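Side-chain contacts in periplasmic binding protein (Sulfurospirillum deleyianum, PDB 4PAG), which probably binds a small solute in the periplasm and delivers it to an ABC transporter, and holds a histidine molecule in a pocket: residues A[122-127]-A[191-196]; A[155-160]-A[298-303]; A[183-188]-A[269-274]; A[266-269]-A[275-278]. All coordinates share one frame; numbering follows the deposited sequence. Where two conformers were deposited one is given.

Contact 1 (A[122-127]-A[191-196])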
loop_
_atom_site.group_PDB
_atom_site.type_symbol
_atom_site.label_atom_id
_atom_site.label_comp_id
_atom_site.label_asym_id
_atom_site.label_seq_id
_atom_site.Cartn_x
_atom_site.Cartn_y
_atom_site.Cartn_z
ATOM N N ASP A 122 -1.047 9.251 -2.770
ATOM C CA ASP A 122 -1.035 8.559 -4.053
ATOM C C ASP A 122 0.378 8.463 -4.637
ATOM O O ASP A 122 0.785 7.402 -5.113
ATOM C CB ASP A 122 -2.011 9.217 -5.019
ATOM C CG ASP A 122 -3.471 8.875 -4.699
ATOM O OD1 ASP A 122 -3.751 8.032 -3.805
ATOM O OD2 ASP A 122 -4.348 9.452 -5.352
ATOM N N ASP A 123 1.125 9.559 -4.573
ATOM C CA ASP A 123 2.540 9.550 -4.918
ATOM C C ASP A 123 3.286 9.060 -3.690
ATOM O O ASP A 123 3.249 9.706 -2.648
ATOM C CB ASP A 123 3.005 10.959 -5.305
ATOM C CG ASP A 123 4.424 10.990 -5.886
ATOM O OD1 ASP A 123 5.217 10.025 -5.706
ATOM O OD2 ASP A 123 4.748 12.015 -6.529
ATOM N N SER A 124 3.966 7.919 -3.810
ATOM C CA SER A 124 4.666 7.334 -2.669
ATOM C C SER A 124 5.790 8.236 -2.128
ATOM O O SER A 124 6.173 8.117 -0.958
ATOM C CB SER A 124 5.198 5.934 -3.011
ATOM O OG SER A 124 4.136 4.998 -3.216
ATOM N N GLN A 125 6.307 9.131 -2.966
ATOM C CA GLN A 125 7.306 10.099 -2.527
ATOM C C GLN A 125 6.753 11.027 -1.433
ATOM O O GLN A 125 7.523 11.646 -0.706
ATOM C CB GLN A 125 7.835 10.915 -3.715
ATOM C CG GLN A 125 8.304 10.077 -4.903
ATOM C CD GLN A 125 9.762 9.656 -4.821
ATOM O OE1 GLN A 125 10.298 9.064 -5.753
ATOM N NE2 GLN A 125 10.417 9.992 -3.726
ATOM N N ASN A 126 5.425 11.107 -1.308
ATOM C CA ASN A 126 4.784 11.892 -0.237
ATOM C C ASN A 126 4.807 11.247 1.160
ATOM O O ASN A 126 4.472 11.912 2.139
ATOM C CB ASN A 126 3.320 12.201 -0.573
ATOM C CG ASN A 126 3.161 13.128 -1.758
ATOM O OD1 ASN A 126 4.125 13.706 -2.263
ATOM N ND2 ASN A 126 1.929 13.274 -2.210
ATOM N N TYR A 127 5.178 9.971 1.277
ATOM C CA TYR A 127 5.087 9.311 2.589
ATOM C C TYR A 127 5.867 9.997 3.729
ATOM O O TYR A 127 5.337 10.122 4.828
ATOM C CB TYR A 127 5.393 7.806 2.502
ATOM C CG TYR A 127 4.173 7.018 2.050
ATOM C CD1 TYR A 127 3.016 6.989 2.827
ATOM C CD2 TYR A 127 4.161 6.341 0.840
ATOM C CE1 TYR A 127 1.886 6.298 2.410
ATOM C CE2 TYR A 127 3.038 5.645 0.420
ATOM C CZ TYR A 127 1.901 5.628 1.203
ATOM O OH TYR A 127 0.783 4.932 0.773
ATOM N N HIS A 191 -3.407 1.820 -7.861
ATOM C CA HIS A 191 -3.155 0.399 -7.611
ATOM C C HIS A 191 -1.834 -0.130 -8.179
ATOM O O HIS A 191 -1.329 -1.142 -7.691
ATOM C CB HIS A 191 -4.313 -0.430 -8.155
ATOM C CG HIS A 191 -5.593 -0.226 -7.407
ATOM N ND1 HIS A 191 -5.744 -0.589 -6.087
ATOM C CD2 HIS A 191 -6.773 0.315 -7.786
ATOM C CE1 HIS A 191 -6.970 -0.293 -5.688
ATOM N NE2 HIS A 191 -7.614 0.256 -6.702
ATOM N N SER A 192 -1.283 0.542 -9.192
ATOM C CA SER A 192 -0.035 0.111 -9.847
ATOM C C SER A 192 1.159 1.059 -9.662
ATOM O O SER A 192 2.255 0.771 -10.139
ATOM C CB SER A 192 -0.274 -0.085 -11.345
ATOM O OG SER A 192 -0.615 1.137 -11.966
ATOM N N GLU A 193 0.952 2.165 -8.953
ATOM C CA GLU A 193 1.987 3.188 -8.743
ATOM C C GLU A 193 3.409 2.680 -8.405
ATOM O O GLU A 193 4.370 3.177 -8.993
ATOM C CB GLU A 193 1.521 4.193 -7.675
ATOM C CG GLU A 193 2.439 5.391 -7.491
ATOM C CD GLU A 193 3.432 5.239 -6.344
ATOM O OE1 GLU A 193 3.348 4.251 -5.576
ATOM O OE2 GLU A 193 4.303 6.130 -6.194
ATOM N N PRO A 194 3.552 1.713 -7.465
ATOM C CA PRO A 194 4.906 1.303 -7.098
ATOM C C PRO A 194 5.620 0.533 -8.208
ATOM O O PRO A 194 6.847 0.491 -8.227
ATOM C CB PRO A 194 4.692 0.402 -5.881
ATOM C CG PRO A 194 3.286 -0.063 -5.981
ATOM C CD PRO A 194 2.542 1.067 -6.606
ATOM N N LEU A 195 4.854 -0.055 -9.123
ATOM C CA LEU A 195 5.445 -0.724 -10.287
ATOM C C LEU A 195 6.136 0.296 -11.196
ATOM O O LEU A 195 7.230 0.051 -11.703
ATOM C CB LEU A 195 4.381 -1.508 -11.049
ATOM C CG LEU A 195 3.761 -2.670 -10.261
ATOM C CD1 LEU A 195 2.359 -3.001 -10.756
ATOM C CD2 LEU A 195 4.647 -3.890 -10.370
ATOM N N ALA A 196 5.502 1.446 -11.386
ATOM C CA ALA A 196 6.100 2.541 -12.157
ATOM C C ALA A 196 7.230 3.217 -11.383
ATOM O O ALA A 196 8.250 3.595 -11.963
ATOM C CB ALA A 196 5.037 3.557 -12.532
HETATM O O HOH W 1 4.668 8.009 -7.911
#
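Glu193 OE2 is gripped by two donors, the backbone N of Ser124 at 3.0 Å and a water. The N-H bond is nearly straight, at 164°, but it comes down from above the carboxylate plane and not along it. The second oxygen takes the hydroxyl: Ser124 OG donates to Glu193 OE1 at 2.6 Å, on the syn side and somewhat out of the plane. One residue therefore holds both oxygens of the carboxylate, which limits its rotation. With chi1 at -173° the Glu193 chain leads off opposite the backbone N, and a bend at chi2 turns the carboxylate toward the loop. On the way CG passes the carbonyl of Asp122, with Glu193 CG 3.5 Å from Asp122 O.

The loop 122-127 joins strand 116-119 to helix 127-138, and Glu193 opens the short helix 193-197, so the contact ties the loop leading into helix 127-138 to the first turn of helix 193-197. Asp123 shapes the loop with an Asx turn, in which Gln125 N donates to Asp123 OD1 at 3.1 Å. Asp123 OD1 lies 4.0 Å from Glu193 OE2, two like charges near each other. The water donates to both, at 2.6 Å to Glu193 OE2 and 3.0 Å to Asp123 OD1, and probably eases the repulsion. The two carboxylate planes are 59° apart. Asp122 turns its own carboxylate elsewhere, to Trp96 NE1 and Thr98 OG1. Arg277 stands beyond Glu193 OE1 as a long, weak ion pair, and its side chain also touches Ser124 and Pro194.

Contact 2 (A[155-160]-A[298-303])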
loop_
_atom_site.group_PDB
_atom_site.type_symbol
_atom_site.label_atom_id
_atom_site.label_comp_id
_atom_site.label_asym_id
_atom_site.label_seq_id
_atom_site.Cartn_x
_atom_site.Cartn_y
_atom_site.Cartn_z
ATOM N N LEU A 155 13.162 5.938 -0.524
ATOM C CA LEU A 155 12.574 6.568 -1.703
ATOM C C LEU A 155 13.615 7.298 -2.566
ATOM O O LEU A 155 13.572 7.217 -3.801
ATOM C CB LEU A 155 11.452 7.519 -1.284
ATOM C CG LEU A 155 10.206 6.812 -0.742
ATOM C CD1 LEU A 155 9.360 7.774 0.084
ATOM C CD2 LEU A 155 9.377 6.189 -1.862
ATOM N N ASP A 156 14.551 7.993 -1.920
ATOM C CA ASP A 156 15.629 8.692 -2.637
ATOM C C ASP A 156 16.567 7.708 -3.338
ATOM O O ASP A 156 16.966 7.933 -4.476
ATOM C CB ASP A 156 16.433 9.580 -1.677
ATOM C CG ASP A 156 15.653 10.803 -1.205
ATOM O OD1 ASP A 156 14.563 11.085 -1.754
ATOM O OD2 ASP A 156 16.135 11.490 -0.273
ATOM N N GLU A 157 16.920 6.623 -2.656
ATOM C CA GLU A 157 17.756 5.580 -3.251
ATOM C C GLU A 157 17.116 4.995 -4.497
ATOM O O GLU A 157 17.785 4.776 -5.506
ATOM C CB GLU A 157 17.997 4.440 -2.264
ATOM C CG GLU A 157 18.960 4.765 -1.145
ATOM C CD GLU A 157 18.969 3.696 -0.073
ATOM O OE1 GLU A 157 18.023 2.871 -0.031
ATOM O OE2 GLU A 157 19.928 3.676 0.725
ATOM N N LEU A 158 15.824 4.708 -4.406
ATOM C CA LEU A 158 15.097 4.134 -5.527
ATOM C C LEU A 158 15.008 5.114 -6.692
ATOM O O LEU A 158 15.206 4.722 -7.842
ATOM C CB LEU A 158 13.693 3.682 -5.110
ATOM C CG LEU A 158 12.898 2.938 -6.194
ATOM C CD1 LEU A 158 13.595 1.650 -6.610
ATOM C CD2 LEU A 158 11.497 2.655 -5.685
ATOM N N LYS A 159 14.717 6.379 -6.388
ATOM C CA LYS A 159 14.631 7.428 -7.414
ATOM C C LYS A 159 15.937 7.587 -8.188
ATOM O O LYS A 159 15.939 7.696 -9.415
ATOM C CB LYS A 159 14.257 8.766 -6.785
ATOM C CG LYS A 159 13.950 9.857 -7.797
ATOM C CD LYS A 159 13.604 11.183 -7.134
ATOM C CE LYS A 159 13.070 12.160 -8.174
ATOM N NZ LYS A 159 13.194 13.581 -7.753
ATOM N N THR A 160 17.041 7.599 -7.459
ATOM C CA THR A 160 18.355 7.715 -8.063
ATOM C C THR A 160 18.670 6.488 -8.920
ATOM O O THR A 160 19.150 6.633 -10.039
ATOM C CB THR A 160 19.429 7.946 -6.990
ATOM O OG1 THR A 160 19.144 9.185 -6.328
ATOM C CG2 THR A 160 20.816 8.033 -7.607
ATOM N N GLU A 298 17.074 -8.405 0.909
ATOM C CA GLU A 298 16.837 -9.082 2.187
ATOM C C GLU A 298 17.230 -8.219 3.396
ATOM O O GLU A 298 16.572 -8.281 4.431
ATOM C CB GLU A 298 17.507 -10.467 2.243
ATOM C CG GLU A 298 19.035 -10.470 2.217
ATOM C CD GLU A 298 19.649 -10.323 0.819
ATOM O OE1 GLU A 298 18.918 -10.148 -0.188
ATOM O OE2 GLU A 298 20.893 -10.385 0.728
ATOM N N ASP A 299 18.281 -7.405 3.259
ATOM C CA ASP A 299 18.687 -6.489 4.333
ATOM C C ASP A 299 17.729 -5.305 4.490
ATOM O O ASP A 299 17.485 -4.849 5.600
ATOM C CB ASP A 299 20.113 -5.982 4.105
ATOM C CG ASP A 299 21.155 -7.076 4.249
ATOM O OD1 ASP A 299 20.816 -8.194 4.704
ATOM O OD2 ASP A 299 22.330 -6.812 3.914
ATOM N N LYS A 300 17.204 -4.798 3.379
ATOM C CA LYS A 300 16.150 -3.772 3.432
ATOM C C LYS A 300 14.878 -4.286 4.114
ATOM O O LYS A 300 14.279 -3.581 4.925
ATOM C CB LYS A 300 15.821 -3.259 2.037
ATOM C CG LYS A 300 16.934 -2.415 1.453
ATOM C CD LYS A 300 16.454 -1.536 0.311
ATOM C CE LYS A 300 17.439 -0.415 0.031
ATOM N NZ LYS A 300 17.408 0.621 1.097
ATOM N N VAL A 301 14.480 -5.514 3.800
ATOM C CA VAL A 301 13.327 -6.120 4.468
ATOM C C VAL A 301 13.568 -6.159 5.977
ATOM O O VAL A 301 12.706 -5.759 6.762
ATOM C CB VAL A 301 13.013 -7.547 3.943
ATOM C CG1 VAL A 301 11.802 -8.130 4.657
ATOM C CG2 VAL A 301 12.762 -7.538 2.440
ATOM N N LYS A 302 14.750 -6.624 6.381
ATOM C CA LYS A 302 15.062 -6.767 7.803
ATOM C C LYS A 302 15.018 -5.430 8.529
ATOM O O LYS A 302 14.397 -5.333 9.584
ATOM C CB LYS A 302 16.420 -7.463 8.020
ATOM C CG LYS A 302 16.350 -8.975 7.902
ATOM C CD LYS A 302 17.751 -9.592 7.890
ATOM C CE LYS A 302 17.719 -11.109 7.995
ATOM N NZ LYS A 302 18.045 -11.610 9.360
ATOM N N ALA A 303 15.647 -4.405 7.952
ATOM C CA ALA A 303 15.671 -3.069 8.561
ATOM C C ALA A 303 14.275 -2.448 8.613
ATOM O O ALA A 303 13.890 -1.850 9.610
ATOM C CB ALA A 303 16.617 -2.149 7.804
#
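Helix 141-163 and helix 297-309 are joined here by one salt bridge between Glu157 and Lys300. Lys300 NZ donates to Glu157 OE1 at 2.6 Å, and that oxygen accepts through its syn lone pair, the one on the side of the other oxygen. The second oxygen is well back, with Glu157 OE2 4.0 Å from Lys300 NZ, so the grip is one-pronged. The side chains approach from opposite directions. Glu157 is extended beyond CG, while Lys300 stays stretched as far as CE and bends only at chi4 (-72°) to present NZ. These two long arms span a wide gap: the CA atoms of Glu157 and Lys300 are 11.6 Å apart.

Helix 141-163 is consistent with the long helix that links the two lobes in this family of binding proteins. Lys300 also makes cation-pi contacts with Tyr154 and Tyr295, so aromatic rings share the ammonium with the carboxylate. Glu157 in turn touches Tyr295, one of those two rings. Helix 277-288 lies close by, with His282 against Lys300 and Ala281 and Ala285 against Leu158.

Contact 3 (A[183-188]-A[269-274])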
loop_
_atom_site.group_PDB
_atom_site.type_symbol
_atom_site.label_atom_id
_atom_site.label_comp_id
_atom_site.label_asym_id
_atom_site.label_seq_id
_atom_site.Cartn_x
_atom_site.Cartn_y
_atom_site.Cartn_z
ATOM N N GLN A 183 -7.195 -9.801 -14.906
ATOM C CA GLN A 183 -7.429 -8.414 -14.574
ATOM C C GLN A 183 -6.082 -7.777 -14.340
ATOM O O GLN A 183 -5.119 -8.447 -13.964
ATOM C CB GLN A 183 -8.322 -8.262 -13.342
ATOM C CG GLN A 183 -9.780 -8.614 -13.590
ATOM C CD GLN A 183 -10.032 -10.108 -13.518
ATOM O OE1 GLN A 183 -9.687 -10.762 -12.535
ATOM N NE2 GLN A 183 -10.633 -10.651 -14.560
ATOM N N THR A 184 -6.017 -6.478 -14.586
ATOM C CA THR A 184 -4.781 -5.732 -14.412
ATOM C C THR A 184 -5.108 -4.294 -14.060
ATOM O O THR A 184 -6.278 -3.943 -13.845
ATOM C CB THR A 184 -3.864 -5.805 -15.663
ATOM O OG1 THR A 184 -2.561 -5.305 -15.337
ATOM C CG2 THR A 184 -4.432 -5.017 -16.847
ATOM N N GLU A 185 -4.068 -3.482 -13.952
ATOM C CA GLU A 185 -4.244 -2.061 -13.728
ATOM C C GLU A 185 -3.735 -1.274 -14.903
ATOM O O GLU A 185 -2.854 -1.723 -15.639
ATOM C CB GLU A 185 -3.500 -1.623 -12.479
ATOM C CG GLU A 185 -4.051 -2.262 -11.218
ATOM C CD GLU A 185 -5.511 -1.928 -11.007
ATOM O OE1 GLU A 185 -5.867 -0.734 -11.142
ATOM O OE2 GLU A 185 -6.297 -2.849 -10.702
ATOM N N CYS A 186 -4.300 -0.089 -15.064
ATOM C CA CYS A 186 -3.762 0.902 -15.980
ATOM C C CYS A 186 -2.359 1.286 -15.520
ATOM O O CYS A 186 -2.048 1.200 -14.329
ATOM C CB CYS A 186 -4.658 2.145 -15.993
ATOM S SG CYS A 186 -6.280 1.902 -16.754
ATOM N N ASP A 187 -1.518 1.707 -16.462
ATOM C CA ASP A 187 -0.189 2.198 -16.131
ATOM C C ASP A 187 -0.235 3.456 -15.258
ATOM O O ASP A 187 0.729 3.752 -14.568
ATOM C CB ASP A 187 0.650 2.444 -17.388
ATOM C CG ASP A 187 0.237 3.690 -18.146
ATOM O OD1 ASP A 187 -0.924 3.785 -18.591
ATOM O OD2 ASP A 187 1.091 4.590 -18.298
ATOM N N ARG A 188 -1.348 4.187 -15.297
ATOM C CA ARG A 188 -1.577 5.298 -14.369
ATOM C C ARG A 188 -2.763 4.964 -13.471
ATOM O O ARG A 188 -3.923 5.108 -13.866
ATOM C CB ARG A 188 -1.800 6.599 -15.143
ATOM C CG ARG A 188 -0.499 7.227 -15.650
ATOM C CD ARG A 188 -0.696 7.932 -16.988
ATOM N NE ARG A 188 -0.982 6.955 -18.038
ATOM C CZ ARG A 188 -1.565 7.216 -19.208
ATOM N NH1 ARG A 188 -1.944 8.457 -19.533
ATOM N NH2 ARG A 188 -1.770 6.214 -20.064
ATOM N N THR A 269 2.366 -4.116 -2.072
ATOM C CA THR A 269 2.155 -3.231 -3.241
ATOM C C THR A 269 0.750 -2.661 -3.477
ATOM O O THR A 269 0.629 -1.626 -4.133
ATOM C CB THR A 269 2.652 -3.888 -4.559
ATOM O OG1 THR A 269 1.730 -4.895 -4.995
ATOM C CG2 THR A 269 4.022 -4.508 -4.373
ATOM N N ASP A 270 -0.297 -3.292 -2.945
ATOM C CA ASP A 270 -1.674 -2.945 -3.325
ATOM C C ASP A 270 -2.704 -3.641 -2.412
ATOM O O ASP A 270 -2.368 -4.592 -1.714
ATOM C CB ASP A 270 -1.890 -3.376 -4.782
ATOM C CG ASP A 270 -3.132 -2.783 -5.409
ATOM O OD1 ASP A 270 -3.667 -1.779 -4.890
ATOM O OD2 ASP A 270 -3.567 -3.323 -6.452
ATOM N N ARG A 271 -3.948 -3.158 -2.403
ATOM C CA ARG A 271 -5.046 -3.850 -1.728
ATOM C C ARG A 271 -4.765 -4.006 -0.225
ATOM O O ARG A 271 -4.900 -5.093 0.326
ATOM C CB ARG A 271 -5.300 -5.234 -2.374
ATOM C CG ARG A 271 -5.352 -5.245 -3.893
ATOM C CD ARG A 271 -6.468 -4.375 -4.468
ATOM N NE ARG A 271 -6.302 -4.177 -5.907
ATOM C CZ ARG A 271 -7.200 -3.606 -6.714
ATOM N NH1 ARG A 271 -8.373 -3.187 -6.253
ATOM N NH2 ARG A 271 -6.926 -3.463 -8.002
ATOM N N PRO A 272 -4.406 -2.902 0.454
ATOM C CA PRO A 272 -4.411 -1.520 0.003
ATOM C C PRO A 272 -3.073 -0.957 -0.492
ATOM O O PRO A 272 -2.009 -1.461 -0.129
ATOM C CB PRO A 272 -4.763 -0.773 1.282
ATOM C CG PRO A 272 -4.042 -1.562 2.336
ATOM C CD PRO A 272 -4.101 -2.996 1.892
ATOM N N PRO A 273 -3.139 0.128 -1.281
ATOM C CA PRO A 273 -1.993 1.015 -1.419
ATOM C C PRO A 273 -1.629 1.498 -0.018
ATOM O O PRO A 273 -2.522 1.810 0.764
ATOM C CB PRO A 273 -2.524 2.183 -2.255
ATOM C CG PRO A 273 -3.835 1.759 -2.781
ATOM C CD PRO A 273 -4.353 0.671 -1.904
ATOM N N SER A 274 -0.350 1.500 0.324
ATOM C CA SER A 274 0.067 1.942 1.650
ATOM C C SER A 274 1.559 2.243 1.702
ATOM O O SER A 274 2.300 2.010 0.738
ATOM C CB SER A 274 -0.260 0.878 2.707
ATOM O OG SER A 274 0.710 -0.165 2.702
#
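Glu185 and Arg271 reach each other through bends at chi2 in both chains. In Glu185 this bend (-59°) swings the carboxylate toward the loop 269-274. In Arg271 a similar bend (-61°) redirects a chain whose CB sets off at an angle to the partner, and the guanidinium then comes in from the opposite direction. The charged ends form a salt bridge, Glu185 OE2 to Arg271 NH2 at 2.8 Å. The oxygen sits at the edge of the guanidinium, in its plane, but the carboxylate is turned 66° from that plane, so the groups do not face each other as a flat two-bond pair.

Segment 269-274 lies in the loop between strand 258-260 and helix 277-288 and includes a cis peptide before Pro272. The segment 183-188 begins on strand 183-184, which pairs with strand 215-216, and carries Cys186, disulfide-bonded to Cys206. The bridge thus fastens the loop to the disulfide-bearing segment. Arg271 is held from several sides. Its NE meets Asp270 OD2 at 2.9 Å, a weak hydrogen bond within a salt bridge, its NH2 has a second salt bridge to Glu177, and its NH1 donates to Val212 O. This network of acids would favour the charged arginine. Glu185 OE2 also accepts from Leu214 N. Asp270 is positioned in turn by His191 and Tyr175, which bond to OD1 and OD2. The side chain of Arg271 lies about 11 Å from the bound histidine.

Contact 4 (A[266-269]-A[275-278])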
loop_
_atom_site.group_PDB
_atom_site.type_symbol
_atom_site.label_atom_id
_atom_site.label_comp_id
_atom_site.label_asym_id
_atom_site.label_seq_id
_atom_site.Cartn_x
_atom_site.Cartn_y
_atom_site.Cartn_z
ATOM N N PHE A 266 0.854 -6.790 5.982
ATOM C CA PHE A 266 0.148 -5.924 5.055
ATOM C C PHE A 266 0.740 -6.158 3.664
ATOM O O PHE A 266 1.938 -6.414 3.525
ATOM C CB PHE A 266 0.351 -4.445 5.397
ATOM C CG PHE A 266 -0.061 -4.036 6.784
ATOM C CD1 PHE A 266 -1.122 -4.645 7.459
ATOM C CD2 PHE A 266 0.580 -2.957 7.393
ATOM C CE1 PHE A 266 -1.498 -4.209 8.729
ATOM C CE2 PHE A 266 0.202 -2.517 8.654
ATOM C CZ PHE A 266 -0.842 -3.141 9.321
ATOM N N ASN A 267 -0.090 -6.030 2.639
ATOM C CA ASN A 267 0.361 -6.221 1.256
ATOM C C ASN A 267 1.465 -5.231 0.883
ATOM O O ASN A 267 1.369 -4.032 1.186
ATOM C CB ASN A 267 -0.826 -6.060 0.322
ATOM C CG ASN A 267 -0.589 -6.667 -1.046
ATOM O OD1 ASN A 267 0.160 -6.119 -1.875
ATOM N ND2 ASN A 267 -1.246 -7.790 -1.306
ATOM N N TRP A 268 2.515 -5.732 0.230
ATOM C CA TRP A 268 3.666 -4.911 -0.124
ATOM C C TRP A 268 3.400 -3.910 -1.253
ATOM O O TRP A 268 4.146 -2.947 -1.375
ATOM C CB TRP A 268 4.886 -5.781 -0.491
ATOM C CG TRP A 268 5.582 -6.404 0.685
ATOM C CD1 TRP A 268 5.074 -6.591 1.943
ATOM C CD2 TRP A 268 6.904 -6.951 0.706
ATOM N NE1 TRP A 268 6.002 -7.197 2.741
ATOM C CE2 TRP A 268 7.133 -7.436 2.008
ATOM C CE3 TRP A 268 7.919 -7.077 -0.250
ATOM C CZ2 TRP A 268 8.340 -8.033 2.383
ATOM C CZ3 TRP A 268 9.111 -7.671 0.127
ATOM C CH2 TRP A 268 9.306 -8.143 1.426
ATOM N N THR A 269 2.366 -4.116 -2.072
ATOM C CA THR A 269 2.155 -3.231 -3.241
ATOM C C THR A 269 0.750 -2.661 -3.477
ATOM O O THR A 269 0.629 -1.626 -4.133
ATOM C CB THR A 269 2.652 -3.888 -4.559
ATOM O OG1 THR A 269 1.730 -4.895 -4.995
ATOM C CG2 THR A 269 4.022 -4.508 -4.373
ATOM N N PHE A 275 1.978 2.747 2.858
ATOM C CA PHE A 275 3.384 2.985 3.161
ATOM C C PHE A 275 4.285 1.752 2.949
ATOM O O PHE A 275 5.498 1.892 2.823
ATOM C CB PHE A 275 3.515 3.446 4.612
ATOM C CG PHE A 275 3.352 2.337 5.592
ATOM C CD1 PHE A 275 2.102 1.980 6.050
ATOM C CD2 PHE A 275 4.459 1.606 6.018
ATOM C CE1 PHE A 275 1.955 0.922 6.939
ATOM C CE2 PHE A 275 4.315 0.554 6.894
ATOM C CZ PHE A 275 3.058 0.210 7.363
HETATM N N MSE A 276 3.712 0.551 2.931
HETATM C CA MSE A 276 4.497 -0.669 2.653
HETATM C C MSE A 276 5.239 -0.569 1.335
HETATM O O MSE A 276 6.252 -1.259 1.125
HETATM C CB MSE A 276 3.611 -1.912 2.580
HETATM C CG MSE A 276 2.909 -2.277 3.879
HETATM SE SE MSE A 276 4.165 -2.766 5.316
HETATM C CE MSE A 276 4.890 -4.439 4.556
ATOM N N ARG A 277 4.752 0.290 0.441
ATOM C CA ARG A 277 5.397 0.532 -0.860
ATOM C C ARG A 277 6.819 1.075 -0.760
ATOM O O ARG A 277 7.623 0.898 -1.685
ATOM C CB ARG A 277 4.545 1.466 -1.709
ATOM C CG ARG A 277 3.270 0.809 -2.194
ATOM C CD ARG A 277 2.238 1.806 -2.698
ATOM N NE ARG A 277 1.206 1.075 -3.414
ATOM C CZ ARG A 277 0.263 1.601 -4.185
ATOM N NH1 ARG A 277 0.156 2.921 -4.349
ATOM N NH2 ARG A 277 -0.594 0.783 -4.797
ATOM N N ILE A 278 7.127 1.732 0.358
ATOM C CA ILE A 278 8.497 2.127 0.670
ATOM C C ILE A 278 9.458 0.939 0.490
ATOM O O ILE A 278 10.545 1.090 -0.068
ATOM C CB ILE A 278 8.574 2.682 2.104
ATOM C CG1 ILE A 278 7.866 4.038 2.158
ATOM C CG2 ILE A 278 10.016 2.822 2.570
ATOM C CD1 ILE A 278 7.358 4.404 3.540
#
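Arg277 grips the carbonyl oxygen of Thr269 side-on with two nitrogens. Its NH2 donates to Thr269 O at 2.8 Å, in the carbonyl plane, and its NE donates to Thr269 O at 2.9 Å from above that plane. The oxygen lies near the guanidinium plane for both bonds. The Arg277 chain is extended from CG to NE (chi2 164°), which carries the guanidinium back to the loop at Thr269.

Met276, a selenomethionine, packs against residues 266-268. Met276 CB meets Asn267 O at 3.4 Å. Bends at chi2 and chi3 curl the chain so that Met276 CE reaches Trp268 CD1 at 3.4 Å. Met276 SE lies at the edge of the Phe266 ring, 5.4 Å from the centroid, a Met-aromatic contact. Phe266 CD2 approaches Phe275 CZ at 4.0 Å. Trp268 O is buried with no polar partner.

Asn267 shapes the loop by an Asx turn, its OD1 accepting from Thr269 N at 3.0 Å, while its amide nitrogen is held by Gln233 and Asp53. Tyr305 holds Trp268 NE1, and Phe190 O takes a further bond from Arg277 NH2. The Trp268 ring meets Phe322, a residue of the histidine pocket, so the packing adjoins that site. The contact folds the loop after strand 258-260 back on the chain leading into helix 277-288, with helix 297-309 against Trp268 and Met276, helix 28-37 against Phe275, and helix 193-197 against Thr269 and Arg277.

Contacts 1, 3 and 4 cluster near the centre of the molecule, their centres 9 to 11 Å apart. Contact 2 ties two helices farther out, 13 Å from contact 4 and 20 Å from contact 3. Contacts 3 and 4 share Thr269 and the loop between strand 258-260 and helix 277-288. Contact 1 touches both, through His191 to Asp270 and Pro194 to Arg277. Contact 2 meets contact 4 where Val301 packs on Trp268. Along the chain contact 1 interleaves with contacts 2 and 3 and precedes contact 4; contacts 3 and 4 nest within the loop closed by contact 2. Contacts 3 and 4 hold the loop 266-274, whose Asn267 side chain is about 7 Å from the bound histidine.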